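PDB 5K0W: class B carbapenemase GOB-18 from Elizabethkingia meningoseptica, which probably hydrolyses beta-lactam antibiotics, carbapenems among them, as a zinc-dependent metallo-beta-lactamase of subclass B3. Local coordinates for residues 235-240 with 262-267; 181-186 with 194-199; 89-94 with 114-119. One frame throughout, in Å; residues are numbered along the deposited sequence.

Contact 1 of 3, residues 235-240 with 262-267; sequences DIWVAS and FMDKQS
Ile236 and Trp237 meet residues 262-264 where an outermost sheet strand is joined, by backbone and side chain alike, to the turn leading into helix 265-284. Strand 192-198 flanks strand 236-239 on one edge; on the turn side, Trp237 N donates to Phe262 O at 3.0 Å. That oxygen also lies 3.2 Å from Ile236 CA in a CA-H...O contact.

The indole of Trp237 then reaches across to Asp264. A chi1 of 87° places CG between the backbone N and the carbonyl carbon, and NE1 ends up facing Asp264 O and OD1. It bonds to Asp264 O at 3.2 Å, approaching from well above the carbonyl plane, and only weakly to Asp264 OD1, whose carboxylate is turned 28° from the ring. One water donates to both Trp237 O and Asp264 OD1, the latter at 2.8 Å. Lys250 NZ makes a salt bridge to OD1 and probably helps hold the carboxylate in this orientation.

Ile236 supplies most of the apolar part: CG2 lies against Phe262 CB at 3.8 Å, while CG1 packs on Met263 CG. Just before the helix the chain makes an inverse gamma turn about Asp264, whose O and OD1 both face the indole. The whole belongs to the alpha-beta/beta-alpha sandwich of metallo-beta-lactamases, here the turn before the C-terminal helix joined to a sheet-edge strand that leads to the zinc ligand His241.

Contact 2 of 3, residues 181-186 with 194-199; sequences SFIFET and RVLIAN
Phe184 and Val195 form one of the cross-strand pairs of a beta hairpin, strands 180-187 and 192-198, in the five-stranded sheet of the metallo-beta-lactamase sandwich. The strands run antiparallel, at 153°, and the pairs Phe182-Ile197 and Phe184-Val195 are hydrogen-bonded in both directions; Ile183-Leu196 and Glu185-Arg194 alternate with them as non-hydrogen-bonded pairs. Ile197 N donates to Phe182 O at 2.8 Å.

On the face carrying Phe184, Val195 and Ile197 pack against its ring, one on the flat side and the other at the edge. Phe184 CG stands between the backbone N and the carbonyl carbon (chi1 70°), which brings the ring over Val195. Val195 CB sits over one ring face, 4.0 Å from the centroid and toward the rim, in a CH-pi contact, the two side chains lying side by side and pointing the same way. Ile197 CD1 instead comes to the ring edge, 3.7 Å from Phe184 CE1, so the phenyl is fitted at face and edge by two different residues. On its other side Val195 offers CG2 to Thr186 CG2. Leu44 and Ile57, of the opposing sheet, cover Phe184 from beyond the hairpin.

The other face has a different relief. Arg194 is extended from CG to NE and lays its guanidinium across Ile183, whose CG1 lies over the centre of the flat group, 3.7 Å from CZ; Asp233 O takes the NE hydrogen. Ile183 CD1 meanwhile abuts Leu196 CD1. Glu185 crosses Arg194 at about a right angle, with OE1 near Arg194 CB and too far from NH2 for a salt bridge.

At the zinc-site end stands Asn199, whose OD1 is hydrogen-bonded to Ser240 OG and to NE2 of the zinc ligand Gln98. Its backbone N-H donates to Ser181 OG, 3.0 Å from Asn199 N, an oxygen also hydrogen-bonded to His172 ND1.

Contact 3 of 3, residues 89-94 with 114-119; sequences KDIKIL and TAAKFY
Leu94 overlaps the methyl of Ala116, its CD1 lying 3.8 Å from Ala116 CB. With CG anti to the carbonyl carbon, chi1 -70°, the branch is carried back along the strand to that small residue, while Leu94 CB remains beside Phe118 CD1 at 4.0 Å. Ala116 CB also faces Ile91 O and, more loosely, Ile91 CG2, so the methyl lies between the Leu94 and Ile91 side chains, closer to Leu94. Thr114 CG2 lies 4.2 Å from Lys89 CA, while Thr114 OG1 is hydrogen-bonded to Phe110 O within the helix.

Phe118 turns an edge rather than a face to its neighbour. CG lies anti to the backbone N, chi1 174°, and CD1 comes near the carbonyl of Leu94, with the oxygen near the ring plane. The same oxygen accepts a hydrogen bond from Tyr119 N at 3.2 Å. Two further backbone bonds tie the strands in parallel: Leu94 N to Lys117 O at 2.8 Å, and Lys117 N to Lys92 O. Lys117 O is additionally met by the CA-H of Ile93.

On the opposite face of the sheet Ile93 crosses Tyr119 obliquely. CG2 touches Tyr119 CD2 at 3.7 Å, and CG1 lies beside CE2 of the same ring; a cation-pi contact with Lys152 engages this ring from outside the pair.

Strand 91-95, helix 107-114 and strand 117-121 form a beta-alpha-beta crossover, and the connection between them carries the zinc ligands Gln98, His100, Asp102 and His103. Leu107 of the helix touches Leu94 and Phe118, and Phe110 touches Leu94 and Ile91. Ile93 and Tyr119 look the other way, onto Ile160 of strand 159-162 in the second sheet, while strand 62-66 flanks strand 91-95 on its far edge.

From the N terminus, contact 3 comes first, closing the connection from strand 91-95 to strand 117-121, which holds four zinc ligands and helices 101-104 and 107-114. Contact 2 follows, closing the short hairpin turn between strands 180-187 and 192-198, and contact 1 closes the stretch from strand 236-239 to helix 265-284. The three are in series; none nests in or crosses another. Contacts 1 and 2 meet directly, as strands 192-198 and 236-239 are neighbours in one sheet, with probable hydrogen bonds from Asp235 N to Arg194 O and between Ser240 OG and Asn199 OD1. Contact 3 lies in the other sheet, its nearest atoms about 6 Å from contact 2.

Contact 1 of 3, residues 235-240 with 262-267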
loop_
_atom_site.group_PDB
_atom_site.type_symbol
_atom_site.label_atom_id
_atom_site.label_comp_id
_atom_site.label_asym_id
_atom_site.label_seq_id
_atom_site.Cartn_x
_atom_site.Cartn_y
_atom_site.Cartn_z
ATOM N N ASP A 235 -7.008 -14.916 -6.450
ATOM C CA ASP A 235 -6.119 -16.039 -6.747
ATOM C C ASP A 235 -4.816 -15.800 -6.031
ATOM O O ASP A 235 -4.299 -16.698 -5.369
ATOM C CB ASP A 235 -5.897 -16.183 -8.260
ATOM C CG ASP A 235 -7.142 -16.652 -8.999
ATOM O OD1 ASP A 235 -7.843 -17.546 -8.473
ATOM O OD2 ASP A 235 -7.405 -16.139 -10.122
ATOM N N ILE A 236 -4.317 -14.552 -6.120
ATOM C CA ILE A 236 -3.060 -14.108 -5.530
ATOM C C ILE A 236 -3.265 -12.968 -4.552
ATOM O O ILE A 236 -4.076 -12.081 -4.814
ATOM C CB ILE A 236 -2.063 -13.756 -6.663
ATOM C CG1 ILE A 236 -1.522 -15.039 -7.298
ATOM C CG2 ILE A 236 -0.915 -12.831 -6.192
ATOM C CD1 ILE A 236 -0.740 -14.858 -8.533
ATOM N N TRP A 237 -2.503 -12.981 -3.440
ATOM C CA TRP A 237 -2.517 -11.906 -2.453
ATOM C C TRP A 237 -1.103 -11.466 -2.063
ATOM O O TRP A 237 -0.187 -12.284 -1.984
ATOM C CB TRP A 237 -3.368 -12.267 -1.229
ATOM C CG TRP A 237 -2.639 -13.021 -0.162
ATOM C CD1 TRP A 237 -2.391 -14.361 -0.125
ATOM C CD2 TRP A 237 -2.055 -12.472 1.026
ATOM N NE1 TRP A 237 -1.674 -14.679 1.010
ATOM C CE2 TRP A 237 -1.446 -13.536 1.728
ATOM C CE3 TRP A 237 -1.976 -11.175 1.563
ATOM C CZ2 TRP A 237 -0.790 -13.347 2.951
ATOM C CZ3 TRP A 237 -1.303 -10.986 2.755
ATOM C CH2 TRP A 237 -0.740 -12.063 3.450
ATOM N N VAL A 238 -0.936 -10.164 -1.848
ATOM C CA VAL A 238 0.288 -9.478 -1.402
ATOM C C VAL A 238 -0.166 -8.388 -0.429
ATOM O O VAL A 238 -1.377 -8.191 -0.290
ATOM C CB VAL A 238 1.170 -8.921 -2.559
ATOM C CG1 VAL A 238 1.822 -10.040 -3.350
ATOM C CG2 VAL A 238 0.396 -7.988 -3.479
ATOM N N ALA A 239 0.771 -7.698 0.257
ATOM C CA ALA A 239 0.426 -6.668 1.237
ATOM C C ALA A 239 1.390 -5.446 1.201
ATOM O O ALA A 239 2.331 -5.453 0.401
ATOM C CB ALA A 239 0.356 -7.286 2.630
ATOM N N SER A 240 1.131 -4.387 2.043
ATOM C CA SER A 240 1.930 -3.154 2.170
ATOM C C SER A 240 3.386 -3.399 2.634
ATOM O O SER A 240 4.295 -2.635 2.292
ATOM C CB SER A 240 1.255 -2.185 3.136
ATOM O OG SER A 240 0.022 -1.685 2.649
ATOM N N PHE A 262 2.476 -16.888 -4.084
ATOM C CA PHE A 262 1.518 -15.904 -3.599
ATOM C C PHE A 262 0.055 -16.345 -3.693
ATOM O O PHE A 262 -0.863 -15.521 -3.632
ATOM C CB PHE A 262 1.804 -14.529 -4.242
ATOM C CG PHE A 262 3.283 -14.223 -4.256
ATOM C CD1 PHE A 262 3.966 -13.949 -3.072
ATOM C CD2 PHE A 262 4.012 -14.299 -5.438
ATOM C CE1 PHE A 262 5.347 -13.726 -3.073
ATOM C CE2 PHE A 262 5.391 -14.058 -5.443
ATOM C CZ PHE A 262 6.045 -13.767 -4.261
ATOM N N MET A 263 -0.150 -17.667 -3.758
ATOM C CA MET A 263 -1.464 -18.306 -3.844
ATOM C C MET A 263 -1.792 -19.030 -2.542
ATOM O O MET A 263 -2.612 -19.950 -2.531
ATOM C CB MET A 263 -1.495 -19.276 -5.022
ATOM C CG MET A 263 -1.402 -18.586 -6.340
ATOM S SD MET A 263 -1.619 -19.744 -7.690
ATOM C CE MET A 263 -1.781 -18.616 -9.009
ATOM N N ASP A 264 -1.162 -18.606 -1.439
ATOM C CA ASP A 264 -1.380 -19.206 -0.138
ATOM C C ASP A 264 -2.545 -18.488 0.536
ATOM O O ASP A 264 -2.361 -17.717 1.493
ATOM C CB ASP A 264 -0.081 -19.214 0.701
ATOM C CG ASP A 264 0.587 -17.858 0.929
ATOM O OD1 ASP A 264 0.446 -16.968 0.056
ATOM O OD2 ASP A 264 1.284 -17.702 1.966
ATOM N N LYS A 265 -3.754 -18.714 -0.018
ATOM C CA LYS A 265 -5.015 -18.132 0.452
ATOM C C LYS A 265 -5.253 -18.363 1.941
ATOM O O LYS A 265 -5.636 -17.427 2.630
ATOM C CB LYS A 265 -6.206 -18.647 -0.367
ATOM C CG LYS A 265 -6.253 -18.156 -1.795
ATOM C CD LYS A 265 -7.688 -18.132 -2.303
ATOM C CE LYS A 265 -7.862 -18.989 -3.529
ATOM N NZ LYS A 265 -9.170 -18.735 -4.192
ATOM N N GLN A 266 -5.001 -19.588 2.449
ATOM C CA GLN A 266 -5.214 -19.889 3.867
ATOM C C GLN A 266 -4.385 -19.052 4.828
ATOM O O GLN A 266 -4.871 -18.740 5.915
ATOM C CB GLN A 266 -5.181 -21.392 4.174
ATOM C CG GLN A 266 -6.462 -22.140 3.753
ATOM C CD GLN A 266 -7.755 -21.390 4.045
ATOM O OE1 GLN A 266 -8.104 -21.102 5.197
ATOM N NE2 GLN A 266 -8.488 -21.042 2.993
ATOM N N SER A 267 -3.182 -18.615 4.399
ATOM C CA SER A 267 -2.312 -17.730 5.186
ATOM C C SER A 267 -2.894 -16.309 5.275
ATOM O O SER A 267 -2.696 -15.635 6.287
ATOM C CB SER A 267 -0.910 -17.676 4.602
ATOM O OG SER A 267 -0.086 -16.886 5.444
HETATM O O HOH W 1 0.936 -14.353 -0.689
#

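Contact 2 of 3, residues 181-186 with 194-199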
loop_
_atom_site.group_PDB
_atom_site.type_symbol
_atom_site.label_atom_id
_atom_site.label_comp_id
_atom_site.label_asym_id
_atom_site.label_seq_id
_atom_site.Cartn_x
_atom_site.Cartn_y
_atom_site.Cartn_z
ATOM N N SER A 181 -7.412 -1.528 -0.188
ATOM C CA SER A 181 -6.764 -2.600 -0.930
ATOM C C SER A 181 -7.222 -2.469 -2.364
ATOM O O SER A 181 -8.178 -1.731 -2.646
ATOM C CB SER A 181 -7.150 -3.969 -0.373
ATOM O OG SER A 181 -6.806 -4.100 0.998
ATOM N N PHE A 182 -6.543 -3.165 -3.275
ATOM C CA PHE A 182 -6.900 -3.148 -4.688
ATOM C C PHE A 182 -7.068 -4.552 -5.209
ATOM O O PHE A 182 -6.349 -5.464 -4.804
ATOM C CB PHE A 182 -5.894 -2.351 -5.529
ATOM C CG PHE A 182 -5.771 -0.908 -5.119
ATOM C CD1 PHE A 182 -6.605 0.061 -5.666
ATOM C CD2 PHE A 182 -4.801 -0.506 -4.202
ATOM C CE1 PHE A 182 -6.471 1.408 -5.304
ATOM C CE2 PHE A 182 -4.685 0.839 -3.818
ATOM C CZ PHE A 182 -5.518 1.786 -4.375
ATOM N N ILE A 183 -8.058 -4.733 -6.075
ATOM C CA ILE A 183 -8.353 -6.022 -6.671
ATOM C C ILE A 183 -8.440 -5.867 -8.179
ATOM O O ILE A 183 -9.106 -4.957 -8.686
ATOM C CB ILE A 183 -9.556 -6.759 -5.982
ATOM C CG1 ILE A 183 -9.599 -8.250 -6.327
ATOM C CG2 ILE A 183 -10.919 -6.072 -6.201
ATOM C CD1 ILE A 183 -9.875 -9.106 -5.133
ATOM N N PHE A 184 -7.690 -6.705 -8.893
ATOM C CA PHE A 184 -7.645 -6.674 -10.353
ATOM C C PHE A 184 -7.260 -8.022 -10.930
ATOM O O PHE A 184 -6.719 -8.881 -10.233
ATOM C CB PHE A 184 -6.677 -5.573 -10.840
ATOM C CG PHE A 184 -5.225 -5.867 -10.571
ATOM C CD1 PHE A 184 -4.665 -5.602 -9.326
ATOM C CD2 PHE A 184 -4.415 -6.412 -11.563
ATOM C CE1 PHE A 184 -3.327 -5.894 -9.067
ATOM C CE2 PHE A 184 -3.076 -6.708 -11.309
ATOM C CZ PHE A 184 -2.537 -6.439 -10.064
ATOM N N GLU A 185 -7.510 -8.187 -12.220
ATOM C CA GLU A 185 -7.113 -9.374 -12.949
ATOM C C GLU A 185 -5.908 -9.006 -13.800
ATOM O O GLU A 185 -5.793 -7.876 -14.269
ATOM C CB GLU A 185 -8.259 -9.883 -13.844
ATOM C CG GLU A 185 -8.236 -11.390 -14.082
ATOM C CD GLU A 185 -9.267 -12.217 -13.324
ATOM O OE1 GLU A 185 -9.787 -11.743 -12.284
ATOM O OE2 GLU A 185 -9.551 -13.352 -13.772
ATOM N N THR A 186 -5.001 -9.951 -13.966
ATOM C CA THR A 186 -3.816 -9.844 -14.818
ATOM C C THR A 186 -3.560 -11.197 -15.453
ATOM O O THR A 186 -4.027 -12.211 -14.937
ATOM C CB THR A 186 -2.604 -9.235 -14.109
ATOM O OG1 THR A 186 -1.601 -8.993 -15.100
ATOM C CG2 THR A 186 -2.052 -10.120 -12.999
ATOM N N ARG A 194 -6.709 -13.290 -10.367
ATOM C CA ARG A 194 -7.403 -12.247 -9.623
ATOM C C ARG A 194 -6.449 -11.897 -8.480
ATOM O O ARG A 194 -6.228 -12.701 -7.572
ATOM C CB ARG A 194 -8.780 -12.720 -9.125
ATOM C CG ARG A 194 -9.576 -11.666 -8.353
ATOM C CD ARG A 194 -11.050 -11.976 -8.477
ATOM N NE ARG A 194 -11.908 -11.115 -7.659
ATOM C CZ ARG A 194 -12.386 -9.938 -8.056
ATOM N NH1 ARG A 194 -13.172 -9.229 -7.252
ATOM N NH2 ARG A 194 -12.066 -9.451 -9.256
ATOM N N VAL A 195 -5.810 -10.727 -8.593
ATOM C CA VAL A 195 -4.808 -10.251 -7.645
ATOM C C VAL A 195 -5.392 -9.283 -6.619
ATOM O O VAL A 195 -6.114 -8.353 -6.983
ATOM C CB VAL A 195 -3.575 -9.667 -8.382
ATOM C CG1 VAL A 195 -2.511 -9.178 -7.404
ATOM C CG2 VAL A 195 -2.979 -10.700 -9.343
ATOM N N LEU A 196 -5.085 -9.520 -5.334
ATOM C CA LEU A 196 -5.469 -8.669 -4.223
ATOM C C LEU A 196 -4.216 -8.060 -3.617
ATOM O O LEU A 196 -3.319 -8.799 -3.197
ATOM C CB LEU A 196 -6.249 -9.461 -3.153
ATOM C CG LEU A 196 -6.584 -8.695 -1.875
ATOM C CD1 LEU A 196 -7.802 -7.812 -2.064
ATOM C CD2 LEU A 196 -6.754 -9.634 -0.704
ATOM N N ILE A 197 -4.143 -6.717 -3.580
ATOM C CA ILE A 197 -3.052 -5.973 -2.947
ATOM C C ILE A 197 -3.674 -5.482 -1.635
ATOM O O ILE A 197 -4.415 -4.516 -1.629
ATOM C CB ILE A 197 -2.482 -4.841 -3.853
ATOM C CG1 ILE A 197 -1.773 -5.428 -5.082
ATOM C CG2 ILE A 197 -1.511 -3.908 -3.066
ATOM C CD1 ILE A 197 -1.514 -4.456 -6.160
ATOM N N ALA A 198 -3.445 -6.209 -0.550
ATOM C CA ALA A 198 -4.058 -5.953 0.739
ATOM C C ALA A 198 -3.359 -4.975 1.673
ATOM O O ALA A 198 -2.139 -4.948 1.746
ATOM C CB ALA A 198 -4.286 -7.271 1.459
ATOM N N ASN A 199 -4.142 -4.206 2.428
ATOM C CA ASN A 199 -3.608 -3.379 3.490
ATOM C C ASN A 199 -4.168 -4.023 4.767
ATOM O O ASN A 199 -5.325 -3.810 5.127
ATOM C CB ASN A 199 -3.976 -1.902 3.366
ATOM C CG ASN A 199 -3.152 -1.066 4.317
ATOM O OD1 ASN A 199 -1.975 -0.784 4.083
ATOM N ND2 ASN A 199 -3.694 -0.805 5.481
#

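Contact 3 of 3, residues 89-94 with 114-119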
loop_
_atom_site.group_PDB
_atom_site.type_symbol
_atom_site.label_atom_id
_atom_site.label_comp_id
_atom_site.label_asym_id
_atom_site.label_seq_id
_atom_site.Cartn_x
_atom_site.Cartn_y
_atom_site.Cartn_z
ATOM N N LYS A 89 9.184 7.135 -16.156
ATOM C CA LYS A 89 8.602 8.327 -16.803
ATOM C C LYS A 89 7.263 8.002 -17.500
ATOM O O LYS A 89 6.559 8.907 -17.952
ATOM C CB LYS A 89 9.600 8.947 -17.801
ATOM C CG LYS A 89 10.944 9.363 -17.196
ATOM C CD LYS A 89 10.991 10.813 -16.740
ATOM C CE LYS A 89 12.404 11.348 -16.823
ATOM N NZ LYS A 89 12.533 12.692 -16.203
ATOM N N ASP A 90 6.931 6.698 -17.574
ATOM C CA ASP A 90 5.715 6.157 -18.161
ATOM C C ASP A 90 4.679 5.800 -17.105
ATOM O O ASP A 90 3.642 5.227 -17.447
ATOM C CB ASP A 90 6.029 4.960 -19.064
ATOM C CG ASP A 90 6.853 5.290 -20.296
ATOM O OD1 ASP A 90 6.723 6.431 -20.818
ATOM O OD2 ASP A 90 7.573 4.388 -20.783
ATOM N N ILE A 91 4.942 6.141 -15.821
ATOM C CA ILE A 91 3.964 5.950 -14.752
ATOM C C ILE A 91 2.894 7.011 -15.007
ATOM O O ILE A 91 3.185 8.210 -15.002
ATOM C CB ILE A 91 4.558 6.050 -13.323
ATOM C CG1 ILE A 91 5.615 4.937 -13.069
ATOM C CG2 ILE A 91 3.428 6.000 -12.269
ATOM C CD1 ILE A 91 6.575 5.227 -11.884
ATOM N N LYS A 92 1.690 6.557 -15.329
ATOM C CA LYS A 92 0.562 7.425 -15.627
ATOM C C LYS A 92 -0.309 7.683 -14.405
ATOM O O LYS A 92 -0.936 8.743 -14.339
ATOM C CB LYS A 92 -0.263 6.848 -16.795
ATOM C CG LYS A 92 -0.019 7.571 -18.118
ATOM C CD LYS A 92 1.254 7.165 -18.817
ATOM C CE LYS A 92 1.358 7.767 -20.199
ATOM N NZ LYS A 92 2.530 7.239 -20.951
ATOM N N ILE A 93 -0.354 6.710 -13.445
ATOM C CA ILE A 93 -1.166 6.767 -12.218
ATOM C C ILE A 93 -0.387 6.336 -10.963
ATOM O O ILE A 93 0.289 5.316 -10.959
ATOM C CB ILE A 93 -2.500 5.963 -12.373
ATOM C CG1 ILE A 93 -3.340 6.451 -13.581
ATOM C CG2 ILE A 93 -3.351 6.009 -11.082
ATOM C CD1 ILE A 93 -4.229 5.421 -14.179
ATOM N N LEU A 94 -0.546 7.093 -9.888
ATOM C CA LEU A 94 0.039 6.790 -8.584
ATOM C C LEU A 94 -1.097 6.417 -7.613
ATOM O O LEU A 94 -2.078 7.157 -7.523
ATOM C CB LEU A 94 0.846 7.995 -8.056
ATOM C CG LEU A 94 2.147 8.290 -8.806
ATOM C CD1 LEU A 94 2.520 9.752 -8.726
ATOM C CD2 LEU A 94 3.279 7.404 -8.300
ATOM N N THR A 114 7.523 12.792 -12.940
ATOM C CA THR A 114 6.813 12.035 -13.981
ATOM C C THR A 114 5.541 12.696 -14.519
ATOM O O THR A 114 5.049 12.263 -15.560
ATOM C CB THR A 114 6.461 10.612 -13.489
ATOM O OG1 THR A 114 5.439 10.673 -12.491
ATOM C CG2 THR A 114 7.654 9.855 -12.962
ATOM N N ALA A 115 4.975 13.690 -13.800
ATOM C CA ALA A 115 3.695 14.329 -14.150
ATOM C C ALA A 115 2.558 13.261 -14.313
ATOM O O ALA A 115 1.756 13.285 -15.256
ATOM C CB ALA A 115 3.831 15.217 -15.387
ATOM N N ALA A 116 2.553 12.300 -13.376
ATOM C CA ALA A 116 1.572 11.243 -13.266
ATOM C C ALA A 116 0.434 11.823 -12.463
ATOM O O ALA A 116 0.637 12.801 -11.737
ATOM C CB ALA A 116 2.164 10.066 -12.511
ATOM N N LYS A 117 -0.762 11.232 -12.583
ATOM C CA LYS A 117 -1.915 11.667 -11.806
ATOM C C LYS A 117 -1.958 10.838 -10.519
ATOM O O LYS A 117 -1.570 9.664 -10.518
ATOM C CB LYS A 117 -3.216 11.574 -12.622
ATOM C CG LYS A 117 -3.207 12.391 -13.920
ATOM C CD LYS A 117 -3.205 13.908 -13.694
ATOM C CE LYS A 117 -3.032 14.710 -14.969
ATOM N NZ LYS A 117 -1.619 14.721 -15.454
ATOM N N PHE A 118 -2.333 11.479 -9.411
ATOM C CA PHE A 118 -2.410 10.826 -8.115
ATOM C C PHE A 118 -3.862 10.684 -7.673
ATOM O O PHE A 118 -4.553 11.687 -7.521
ATOM C CB PHE A 118 -1.539 11.546 -7.067
ATOM C CG PHE A 118 -1.673 11.012 -5.657
ATOM C CD1 PHE A 118 -1.603 9.641 -5.401
ATOM C CD2 PHE A 118 -1.832 11.879 -4.580
ATOM C CE1 PHE A 118 -1.736 9.145 -4.102
ATOM C CE2 PHE A 118 -1.965 11.383 -3.277
ATOM C CZ PHE A 118 -1.907 10.019 -3.048
ATOM N N TYR A 119 -4.328 9.430 -7.521
ATOM C CA TYR A 119 -5.692 9.104 -7.097
ATOM C C TYR A 119 -5.614 8.467 -5.711
ATOM O O TYR A 119 -4.803 7.572 -5.494
ATOM C CB TYR A 119 -6.360 8.123 -8.087
ATOM C CG TYR A 119 -6.366 8.505 -9.554
ATOM C CD1 TYR A 119 -6.198 9.827 -9.955
ATOM C CD2 TYR A 119 -6.632 7.560 -10.536
ATOM C CE1 TYR A 119 -6.247 10.190 -11.298
ATOM C CE2 TYR A 119 -6.682 7.910 -11.884
ATOM C CZ TYR A 119 -6.492 9.228 -12.262
ATOM O OH TYR A 119 -6.548 9.580 -13.591
#